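Local coordinates for protein peptide ABC transporter permease (Staphylococcus hominis, PDB 6HZP) that probably carries small peptides and peptide-like prodrugs across the membrane by proton-coupled transport, and here binds 5-aminolevulinic acid, at residues Ser5-Gly10 with Arg201-Ser206; Phe23-Glu28 with Met156-Gly161. All blocks are in the same frame, centred on the assembly; numbering follows the deposited sequence.

Interaction 1 of 2, residues Ser5-Gly10 with Arg201-Ser206; sequences SIPQKG and RKNLGS
S5 and I6, in the N-terminal tail, close onto the end of helix 178-204, most tightly around G205. The S5 hydroxyl accepts the backbone N-H of S206, with N to OG 3.0 Å and an almost straight N-H...O angle of 175°. A second link from S206 OG to S5 OG is weak at 3.4 Å, and S5 OG also bonds the carbonyl of T2. Beside the S5 hydroxyl, methyl CG2 of I6 lies 3.2 Å from L204 O and 3.4 Å from G205 N. CG2 is anti to the carbonyl carbon (CG1 at chi1 61°), which turns that methyl onto the main chain of L204 and G205. G205 leaves the helix with positive phi (48°), and S5 OG and I6 CG2 occupy the space a beta carbon on it would take. Toward P7 the fit is looser: CD lies 3.6 Å from N203 O, and a water donates to both P7 O (3.0 Å) and N203 O (2.7 Å). K202, on the exposed side, points away. The tail is thus held by main-chain groups, S206 N through S5 OG and N203 O through water, so the attachment rests on backbone geometry more than on side-chain charge.

Interaction 2 of 2, residues Phe23-Glu28 with Met156-Gly161; sequences FVEFWE and MSVNLG. With FVT (5-azanyl-4-oxidanylidene-pentanoic acid), chain B.
Two membrane helices of the POT transporter fold, a branch of the MFS superfamily, meet where E25 and F26 of helix 16-44 face S157, V158, L160 and G161 of helix 147-174, beside the substrate pocket. The short segments run in roughly the same direction, crossing at -30° with a closest approach of their axes of 7.7 Å, and F26 and S157 have their CA atoms at 4.5 Å. Small residues permit this approach. The missing side chain of G161 lets the F26 carbonyl come in close. Separately, ring atom CE1 of F26 lies 3.5 Å from G161 N and 3.9 Å from L160 CB; the ring meets this backbone obliquely. CG of F26 stands anti to the backbone N (chi1 170°), which carries the ring along the neighbouring helix. Behind it, F26 CE2 sits over the centre of one face of the W27 ring. S157 OG touches E25 CB at 3.6 Å, but its hydrogen bond goes to F154 O, within its own helix. E25 and E28 are the glutamates of the ExxERFxYY signature of POT transporters, linked in this family to proton coupling. E25 bends at chi2 (63°) and lies alongside V158, with OE1 3.7 Å from CG2, while R29 forms a long, weak ion pair with the same OE1. V158 uses its other methyl for the ligand: CG1 is 3.7 Å from the amino nitrogen N of 5-aminolevulinic acid. That nitrogen donates to N159 OD1 at 3.2 Å. N159, whose beta carbon points away from helix 16-44, also touches P340 and I343 of helix 335-355.

Both contacts involve helix 16-44, directly in interaction 2 and at the margin of interaction 1, where R16 touches P7 and N203. Their centres are 20 Å apart and their nearest atoms about 8 Å, so they do not touch; helices 147-174 and 178-204, one in each, are consecutive in the chain. Interaction 1 is peripheral, its centre 29 Å from the chain centre and K202 exposed at its edge; it joins a tail to a helix end, with backbone polar groups, hydroxyls and water doing much of the work. Interaction 2 lies deeper, at 14 Å with none of its touching residues exposed, and packs two helices through van der Waals contact, with no hydrogen bond across it, and reaches the ligand.

Interaction 1 of 2, residues Ser5-Gly10 with Arg201-Ser206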
ATOM      1  N   SER A   5       0.379 -29.880 -14.126  1.00 71.15           N
ATOM      2  CA  SER A   5       0.848 -30.269 -12.796  1.00 69.60           C
ATOM      3  C   SER A   5      -0.043 -29.776 -11.646  1.00 70.74           C
ATOM      4  O   SER A   5       0.333 -30.002 -10.491  1.00 70.98           O
ATOM      5  CB  SER A   5       2.286 -29.786 -12.583  1.00 71.82           C
ATOM      6  OG  SER A   5       2.416 -28.397 -12.313  1.00 74.67           O
ATOM      7  N   ILE A   6      -1.190 -29.089 -11.925  1.00 64.02           N
ATOM      8  CA  ILE A   6      -2.035 -28.525 -10.860  1.00 61.33           C
ATOM      9  C   ILE A   6      -3.551 -28.794 -11.005  1.00 62.74           C
ATOM     10  O   ILE A   6      -4.050 -28.904 -12.130  1.00 63.11           O
ATOM     11  CB  ILE A   6      -1.767 -26.993 -10.738  1.00 62.56           C
ATOM     12  CG1 ILE A   6      -2.095 -26.221 -12.039  1.00 62.80           C
ATOM     13  CG2 ILE A   6      -0.336 -26.728 -10.338  1.00 62.52           C
ATOM     14  CD1 ILE A   6      -2.533 -24.807 -11.806  1.00 67.32           C
ATOM     15  N   PRO A   7      -4.314 -28.815  -9.878  1.00 56.56           N
ATOM     16  CA  PRO A   7      -5.783 -28.959  -9.987  1.00 55.82           C
ATOM     17  C   PRO A   7      -6.425 -27.691 -10.566  1.00 56.84           C
ATOM     18  O   PRO A   7      -6.057 -26.595 -10.147  1.00 54.96           O
ATOM     19  CB  PRO A   7      -6.242 -29.187  -8.535  1.00 57.23           C
ATOM     20  CG  PRO A   7      -5.017 -29.268  -7.716  1.00 61.36           C
ATOM     21  CD  PRO A   7      -3.896 -28.666  -8.470  1.00 56.61           C
ATOM     22  N   GLN A   8      -7.376 -27.834 -11.511  1.00 53.03           N
ATOM     23  CA  GLN A   8      -8.029 -26.690 -12.157  1.00 51.64           C
ATOM     24  C   GLN A   8      -9.331 -26.270 -11.481  1.00 55.79           C
ATOM     25  O   GLN A   8      -9.884 -25.233 -11.853  1.00 54.74           O
ATOM     26  CB  GLN A   8      -8.233 -26.950 -13.668  1.00 54.03           C
ATOM     27  CG  GLN A   8      -6.965 -26.689 -14.502  1.00 63.90           C
ATOM     28  CD  GLN A   8      -6.507 -25.245 -14.387  1.00 74.32           C
ATOM     29  OE1 GLN A   8      -7.259 -24.313 -14.669  1.00 68.18           O
ATOM     30  NE2 GLN A   8      -5.290 -25.014 -13.922  1.00 64.51           N
ATOM     31  N   LYS A   9      -9.799 -27.039 -10.470  1.00 52.29           N
ATOM     32  CA  LYS A   9     -10.990 -26.734  -9.673  1.00 51.11           C
ATOM     33  C   LYS A   9     -10.646 -27.024  -8.200  1.00 54.28           C
ATOM     34  O   LYS A   9      -9.499 -27.356  -7.901  1.00 53.68           O
ATOM     35  CB  LYS A   9     -12.163 -27.603 -10.148  1.00 54.86           C
ATOM     36  CG  LYS A   9     -12.756 -27.173 -11.484  1.00 70.38           C
ATOM     37  CD  LYS A   9     -13.659 -25.952 -11.343  1.00 80.42           C
ATOM     38  CE  LYS A   9     -14.242 -25.503 -12.659  1.00 89.69           C
ATOM     39  NZ  LYS A   9     -15.225 -24.401 -12.485  1.00 94.09           N
ATOM     40  N   GLY A  10     -11.607 -26.854  -7.297  1.00 50.39           N
ATOM     41  CA  GLY A  10     -11.408 -27.168  -5.888  1.00 49.84           C
ATOM     42  C   GLY A  10     -11.555 -26.030  -4.908  1.00 52.85           C
ATOM     43  O   GLY A  10     -11.568 -26.295  -3.707  1.00 53.13           O
ATOM     44  N   ARG A 201       2.972 -27.741  -2.545  1.00 55.20           N
ATOM     45  CA  ARG A 201       3.447 -28.669  -3.586  1.00 57.49           C
ATOM     46  C   ARG A 201       2.337 -29.355  -4.388  1.00 63.38           C
ATOM     47  O   ARG A 201       2.444 -29.416  -5.620  1.00 63.87           O
ATOM     48  CB  ARG A 201       4.418 -29.729  -3.024  1.00 60.80           C
ATOM     49  CG  ARG A 201       5.825 -29.180  -2.710  1.00 75.16           C
ATOM     50  CD  ARG A 201       6.316 -29.458  -1.299  1.00 91.35           C
ATOM     51  NE  ARG A 201       5.289 -29.117  -0.305  1.00106.33           N
ATOM     52  CZ  ARG A 201       4.645 -29.966   0.501  1.00125.03           C
ATOM     53  NH1 ARG A 201       4.935 -31.268   0.488  1.00116.11           N
ATOM     54  NH2 ARG A 201       3.710 -29.522   1.326  1.00110.92           N
ATOM     55  N   LYS A 202       1.294 -29.875  -3.715  1.00 59.58           N
ATOM     56  CA  LYS A 202       0.207 -30.566  -4.415  1.00 60.40           C
ATOM     57  C   LYS A 202      -0.772 -29.628  -5.142  1.00 62.58           C
ATOM     58  O   LYS A 202      -1.416 -30.069  -6.098  1.00 63.83           O
ATOM     59  CB  LYS A 202      -0.559 -31.506  -3.466  1.00 64.66           C
ATOM     60  CG  LYS A 202       0.261 -32.726  -3.006  1.00 84.67           C
ATOM     61  CD  LYS A 202       0.383 -33.824  -4.080  1.00 93.25           C
ATOM     62  CE  LYS A 202      -0.568 -34.974  -3.861  1.00103.88           C
ATOM     63  NZ  LYS A 202      -0.483 -35.970  -4.960  1.00115.50           N
ATOM     64  N   ASN A 203      -0.885 -28.351  -4.715  1.00 55.14           N
ATOM     65  CA  ASN A 203      -1.829 -27.397  -5.302  1.00 52.80           C
ATOM     66  C   ASN A 203      -1.216 -26.396  -6.284  1.00 54.72           C
ATOM     67  O   ASN A 203      -1.936 -25.916  -7.161  1.00 53.60           O
ATOM     68  CB  ASN A 203      -2.574 -26.657  -4.194  1.00 51.10           C
ATOM     69  CG  ASN A 203      -3.257 -27.580  -3.222  1.00 65.72           C
ATOM     70  OD1 ASN A 203      -2.994 -27.576  -2.033  1.00 60.90           O
ATOM     71  ND2 ASN A 203      -4.147 -28.410  -3.689  1.00 57.85           N
ATOM     72  N   LEU A 204       0.078 -26.053  -6.132  1.00 51.04           N
ATOM     73  CA  LEU A 204       0.763 -25.098  -7.016  1.00 49.73           C
ATOM     74  C   LEU A 204       1.701 -25.780  -8.012  1.00 55.38           C
ATOM     75  O   LEU A 204       2.113 -25.124  -8.968  1.00 54.40           O
ATOM     76  CB  LEU A 204       1.511 -24.030  -6.196  1.00 48.12           C
ATOM     77  CG  LEU A 204       0.715 -23.355  -5.075  1.00 50.83           C
ATOM     78  CD1 LEU A 204       1.583 -22.381  -4.289  1.00 49.87           C
ATOM     79  CD2 LEU A 204      -0.473 -22.614  -5.622  1.00 52.54           C
ATOM     80  N   GLY A 205       1.969 -27.085  -7.844  1.00 54.36           N
ATOM     81  CA  GLY A 205       2.797 -27.864  -8.767  1.00 55.38           C
ATOM     82  C   GLY A 205       4.110 -27.202  -9.140  1.00 59.09           C
ATOM     83  O   GLY A 205       4.814 -26.693  -8.262  1.00 58.36           O
ATOM     84  N   SER A 206       4.424 -27.149 -10.451  1.00 56.21           N
ATOM     85  CA  SER A 206       5.658 -26.531 -10.948  1.00 55.88           C
ATOM     86  C   SER A 206       5.519 -25.017 -11.226  1.00 59.22           C
ATOM     87  O   SER A 206       6.487 -24.417 -11.697  1.00 58.99           O
ATOM     88  CB  SER A 206       6.128 -27.238 -12.214  1.00 60.41           C
ATOM     89  OG  SER A 206       5.282 -26.943 -13.313  1.00 69.00           O
TER
HETATM   90  O   HOH W   1      -4.334 -25.153  -8.222  1.00 45.79           O

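Interaction 2 of 2, residues Phe23-Glu28 with Met156-Gly161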
ATOM      1  N   PHE A  23      -5.661 -18.183   1.982  1.00 40.40           N
ATOM      2  CA  PHE A  23      -5.347 -18.381   3.402  1.00 40.56           C
ATOM      3  C   PHE A  23      -4.010 -17.716   3.798  1.00 45.95           C
ATOM      4  O   PHE A  23      -3.931 -17.071   4.838  1.00 45.56           O
ATOM      5  CB  PHE A  23      -5.300 -19.881   3.716  1.00 43.19           C
ATOM      6  CG  PHE A  23      -5.355 -20.255   5.178  1.00 44.27           C
ATOM      7  CD1 PHE A  23      -4.190 -20.390   5.921  1.00 47.10           C
ATOM      8  CD2 PHE A  23      -6.558 -20.599   5.778  1.00 45.56           C
ATOM      9  CE1 PHE A  23      -4.234 -20.821   7.249  1.00 48.53           C
ATOM     10  CE2 PHE A  23      -6.603 -21.007   7.113  1.00 48.73           C
ATOM     11  CZ  PHE A  23      -5.442 -21.122   7.838  1.00 47.18           C
ATOM     12  N   VAL A  24      -2.979 -17.847   2.950  1.00 43.14           N
ATOM     13  CA  VAL A  24      -1.648 -17.254   3.183  1.00 41.69           C
ATOM     14  C   VAL A  24      -1.722 -15.713   3.143  1.00 45.40           C
ATOM     15  O   VAL A  24      -1.197 -15.050   4.044  1.00 45.24           O
ATOM     16  CB  VAL A  24      -0.628 -17.797   2.142  1.00 44.75           C
ATOM     17  CG1 VAL A  24       0.708 -17.065   2.226  1.00 43.80           C
ATOM     18  CG2 VAL A  24      -0.429 -19.302   2.300  1.00 45.62           C
ATOM     19  N   GLU A  25      -2.343 -15.150   2.083  1.00 41.40           N
ATOM     20  CA  GLU A  25      -2.477 -13.700   1.928  1.00 40.30           C
ATOM     21  C   GLU A  25      -3.386 -13.078   3.006  1.00 43.47           C
ATOM     22  O   GLU A  25      -3.107 -11.960   3.443  1.00 42.34           O
ATOM     23  CB  GLU A  25      -2.930 -13.327   0.498  1.00 41.49           C
ATOM     24  CG  GLU A  25      -2.884 -11.834   0.174  1.00 52.61           C
ATOM     25  CD  GLU A  25      -1.531 -11.133   0.203  1.00 76.57           C
ATOM     26  OE1 GLU A  25      -1.516  -9.891   0.039  1.00 78.01           O
ATOM     27  OE2 GLU A  25      -0.489 -11.808   0.380  1.00 67.80           O
ATOM     28  N   PHE A  26      -4.431 -13.804   3.470  1.00 40.16           N
ATOM     29  CA  PHE A  26      -5.278 -13.335   4.568  1.00 39.27           C
ATOM     30  C   PHE A  26      -4.426 -13.126   5.830  1.00 43.49           C
ATOM     31  O   PHE A  26      -4.471 -12.051   6.433  1.00 43.18           O
ATOM     32  CB  PHE A  26      -6.397 -14.347   4.902  1.00 41.53           C
ATOM     33  CG  PHE A  26      -7.116 -13.991   6.184  1.00 43.23           C
ATOM     34  CD1 PHE A  26      -8.064 -12.979   6.208  1.00 46.38           C
ATOM     35  CD2 PHE A  26      -6.751 -14.574   7.391  1.00 45.50           C
ATOM     36  CE1 PHE A  26      -8.693 -12.619   7.402  1.00 47.32           C
ATOM     37  CE2 PHE A  26      -7.361 -14.188   8.587  1.00 48.21           C
ATOM     38  CZ  PHE A  26      -8.323 -13.212   8.586  1.00 46.02           C
ATOM     39  N   TRP A  27      -3.689 -14.179   6.242  1.00 39.77           N
ATOM     40  CA  TRP A  27      -2.872 -14.158   7.458  1.00 39.41           C
ATOM     41  C   TRP A  27      -1.690 -13.188   7.369  1.00 43.98           C
ATOM     42  O   TRP A  27      -1.348 -12.552   8.375  1.00 43.78           O
ATOM     43  CB  TRP A  27      -2.431 -15.587   7.859  1.00 39.02           C
ATOM     44  CG  TRP A  27      -3.535 -16.365   8.538  1.00 40.53           C
ATOM     45  CD1 TRP A  27      -4.240 -17.409   8.013  1.00 43.97           C
ATOM     46  CD2 TRP A  27      -4.212 -15.999   9.755  1.00 40.22           C
ATOM     47  NE1 TRP A  27      -5.280 -17.752   8.849  1.00 43.80           N
ATOM     48  CE2 TRP A  27      -5.285 -16.903   9.927  1.00 45.04           C
ATOM     49  CE3 TRP A  27      -3.992 -15.018  10.736  1.00 41.05           C
ATOM     50  CZ2 TRP A  27      -6.131 -16.859  11.047  1.00 44.81           C
ATOM     51  CZ3 TRP A  27      -4.835 -14.968  11.838  1.00 42.87           C
ATOM     52  CH2 TRP A  27      -5.882 -15.886  11.994  1.00 44.23           C
ATOM     53  N   GLU A  28      -1.110 -13.008   6.175  1.00 40.34           N
ATOM     54  CA  GLU A  28      -0.018 -12.056   6.007  1.00 39.84           C
ATOM     55  C   GLU A  28      -0.538 -10.601   6.057  1.00 44.04           C
ATOM     56  O   GLU A  28       0.135  -9.738   6.633  1.00 43.16           O
ATOM     57  CB  GLU A  28       0.742 -12.337   4.701  1.00 41.34           C
ATOM     58  CG  GLU A  28       1.949 -11.436   4.497  1.00 47.63           C
ATOM     59  CD  GLU A  28       1.686 -10.094   3.848  1.00 58.52           C
ATOM     60  OE1 GLU A  28       0.790 -10.011   2.978  1.00 61.36           O
ATOM     61  OE2 GLU A  28       2.368  -9.115   4.227  1.00 46.86           O
ATOM     62  N   MET A 156     -10.115 -10.187  -1.751  1.00 49.68           N
ATOM     63  CA  MET A 156     -11.056 -10.211  -0.626  1.00 48.59           C
ATOM     64  C   MET A 156     -10.253 -10.563   0.625  1.00 49.79           C
ATOM     65  O   MET A 156     -10.500  -9.980   1.671  1.00 49.65           O
ATOM     66  CB  MET A 156     -12.166 -11.258  -0.804  1.00 51.90           C
ATOM     67  CG  MET A 156     -13.453 -10.700  -1.302  1.00 56.78           C
ATOM     68  SD  MET A 156     -14.609 -12.019  -1.750  1.00 63.17           S
ATOM     69  CE  MET A 156     -14.620 -12.975  -0.224  1.00 59.55           C
ATOM     70  N   SER A 157      -9.305 -11.524   0.521  1.00 45.03           N
ATOM     71  CA  SER A 157      -8.453 -11.930   1.645  1.00 44.61           C
ATOM     72  C   SER A 157      -7.648 -10.746   2.192  1.00 48.91           C
ATOM     73  O   SER A 157      -7.472 -10.634   3.408  1.00 48.27           O
ATOM     74  CB  SER A 157      -7.510 -13.064   1.242  1.00 47.54           C
ATOM     75  OG  SER A 157      -6.449 -12.653   0.396  1.00 52.88           O
ATOM     76  N   VAL A 158      -7.217  -9.836   1.291  1.00 45.82           N
ATOM     77  CA  VAL A 158      -6.473  -8.628   1.641  1.00 45.02           C
ATOM     78  C   VAL A 158      -7.364  -7.714   2.507  1.00 49.63           C
ATOM     79  O   VAL A 158      -6.939  -7.291   3.580  1.00 49.90           O
ATOM     80  CB  VAL A 158      -5.951  -7.890   0.372  1.00 48.36           C
ATOM     81  CG1 VAL A 158      -5.305  -6.555   0.734  1.00 48.03           C
ATOM     82  CG2 VAL A 158      -4.979  -8.759  -0.423  1.00 48.31           C
ATOM     83  N   ASN A 159      -8.593  -7.431   2.051  1.00 45.96           N
ATOM     84  CA  ASN A 159      -9.514  -6.567   2.795  1.00 45.82           C
ATOM     85  C   ASN A 159     -10.085  -7.232   4.046  1.00 48.84           C
ATOM     86  O   ASN A 159     -10.380  -6.518   5.000  1.00 48.31           O
ATOM     87  CB  ASN A 159     -10.626  -6.032   1.894  1.00 46.80           C
ATOM     88  CG  ASN A 159     -10.096  -5.081   0.852  1.00 59.08           C
ATOM     89  OD1 ASN A 159      -9.466  -4.061   1.180  1.00 53.68           O
ATOM     90  ND2 ASN A 159     -10.308  -5.388  -0.427  1.00 43.51           N
ATOM     91  N   LEU A 160     -10.210  -8.577   4.067  1.00 44.54           N
ATOM     92  CA  LEU A 160     -10.703  -9.296   5.251  1.00 44.14           C
ATOM     93  C   LEU A 160      -9.698  -9.228   6.410  1.00 46.65           C
ATOM     94  O   LEU A 160     -10.115  -9.024   7.546  1.00 46.86           O
ATOM     95  CB  LEU A 160     -11.059 -10.758   4.931  1.00 44.64           C
ATOM     96  CG  LEU A 160     -12.378 -10.956   4.189  1.00 49.12           C
ATOM     97  CD1 LEU A 160     -12.423 -12.311   3.525  1.00 49.17           C
ATOM     98  CD2 LEU A 160     -13.573 -10.773   5.129  1.00 51.98           C
ATOM     99  N   GLY A 161      -8.408  -9.394   6.118  1.00 41.97           N
ATOM    100  CA  GLY A 161      -7.346  -9.294   7.111  1.00 41.53           C
ATOM    101  C   GLY A 161      -7.192  -7.874   7.630  1.00 46.88           C
ATOM    102  O   GLY A 161      -7.026  -7.664   8.833  1.00 47.30           O
TER
HETATM  103  C1  FVT B 501      -6.076   0.012   3.894  1.00 91.94           C
HETATM  104  C3  FVT B 501      -6.933  -1.284   1.928  1.00 94.23           C
HETATM  105  O2  FVT B 501      -7.282  -0.515   1.057  1.00 95.24           O
HETATM  106  C4  FVT B 501      -6.283  -2.614   1.598  1.00 94.02           C
HETATM  107  N   FVT B 501      -6.593  -3.129   0.275  1.00 94.25           N
HETATM  108  C   FVT B 501      -7.132  -0.953   3.385  1.00 92.52           C
HETATM  109  C2  FVT B 501      -6.527   0.836   5.065  1.00 92.37           C
HETATM  110  O   FVT B 501      -6.734   2.033   4.991  1.00 92.36           O
HETATM  111  O1  FVT B 501      -6.654   0.151   6.175  1.00 92.79           O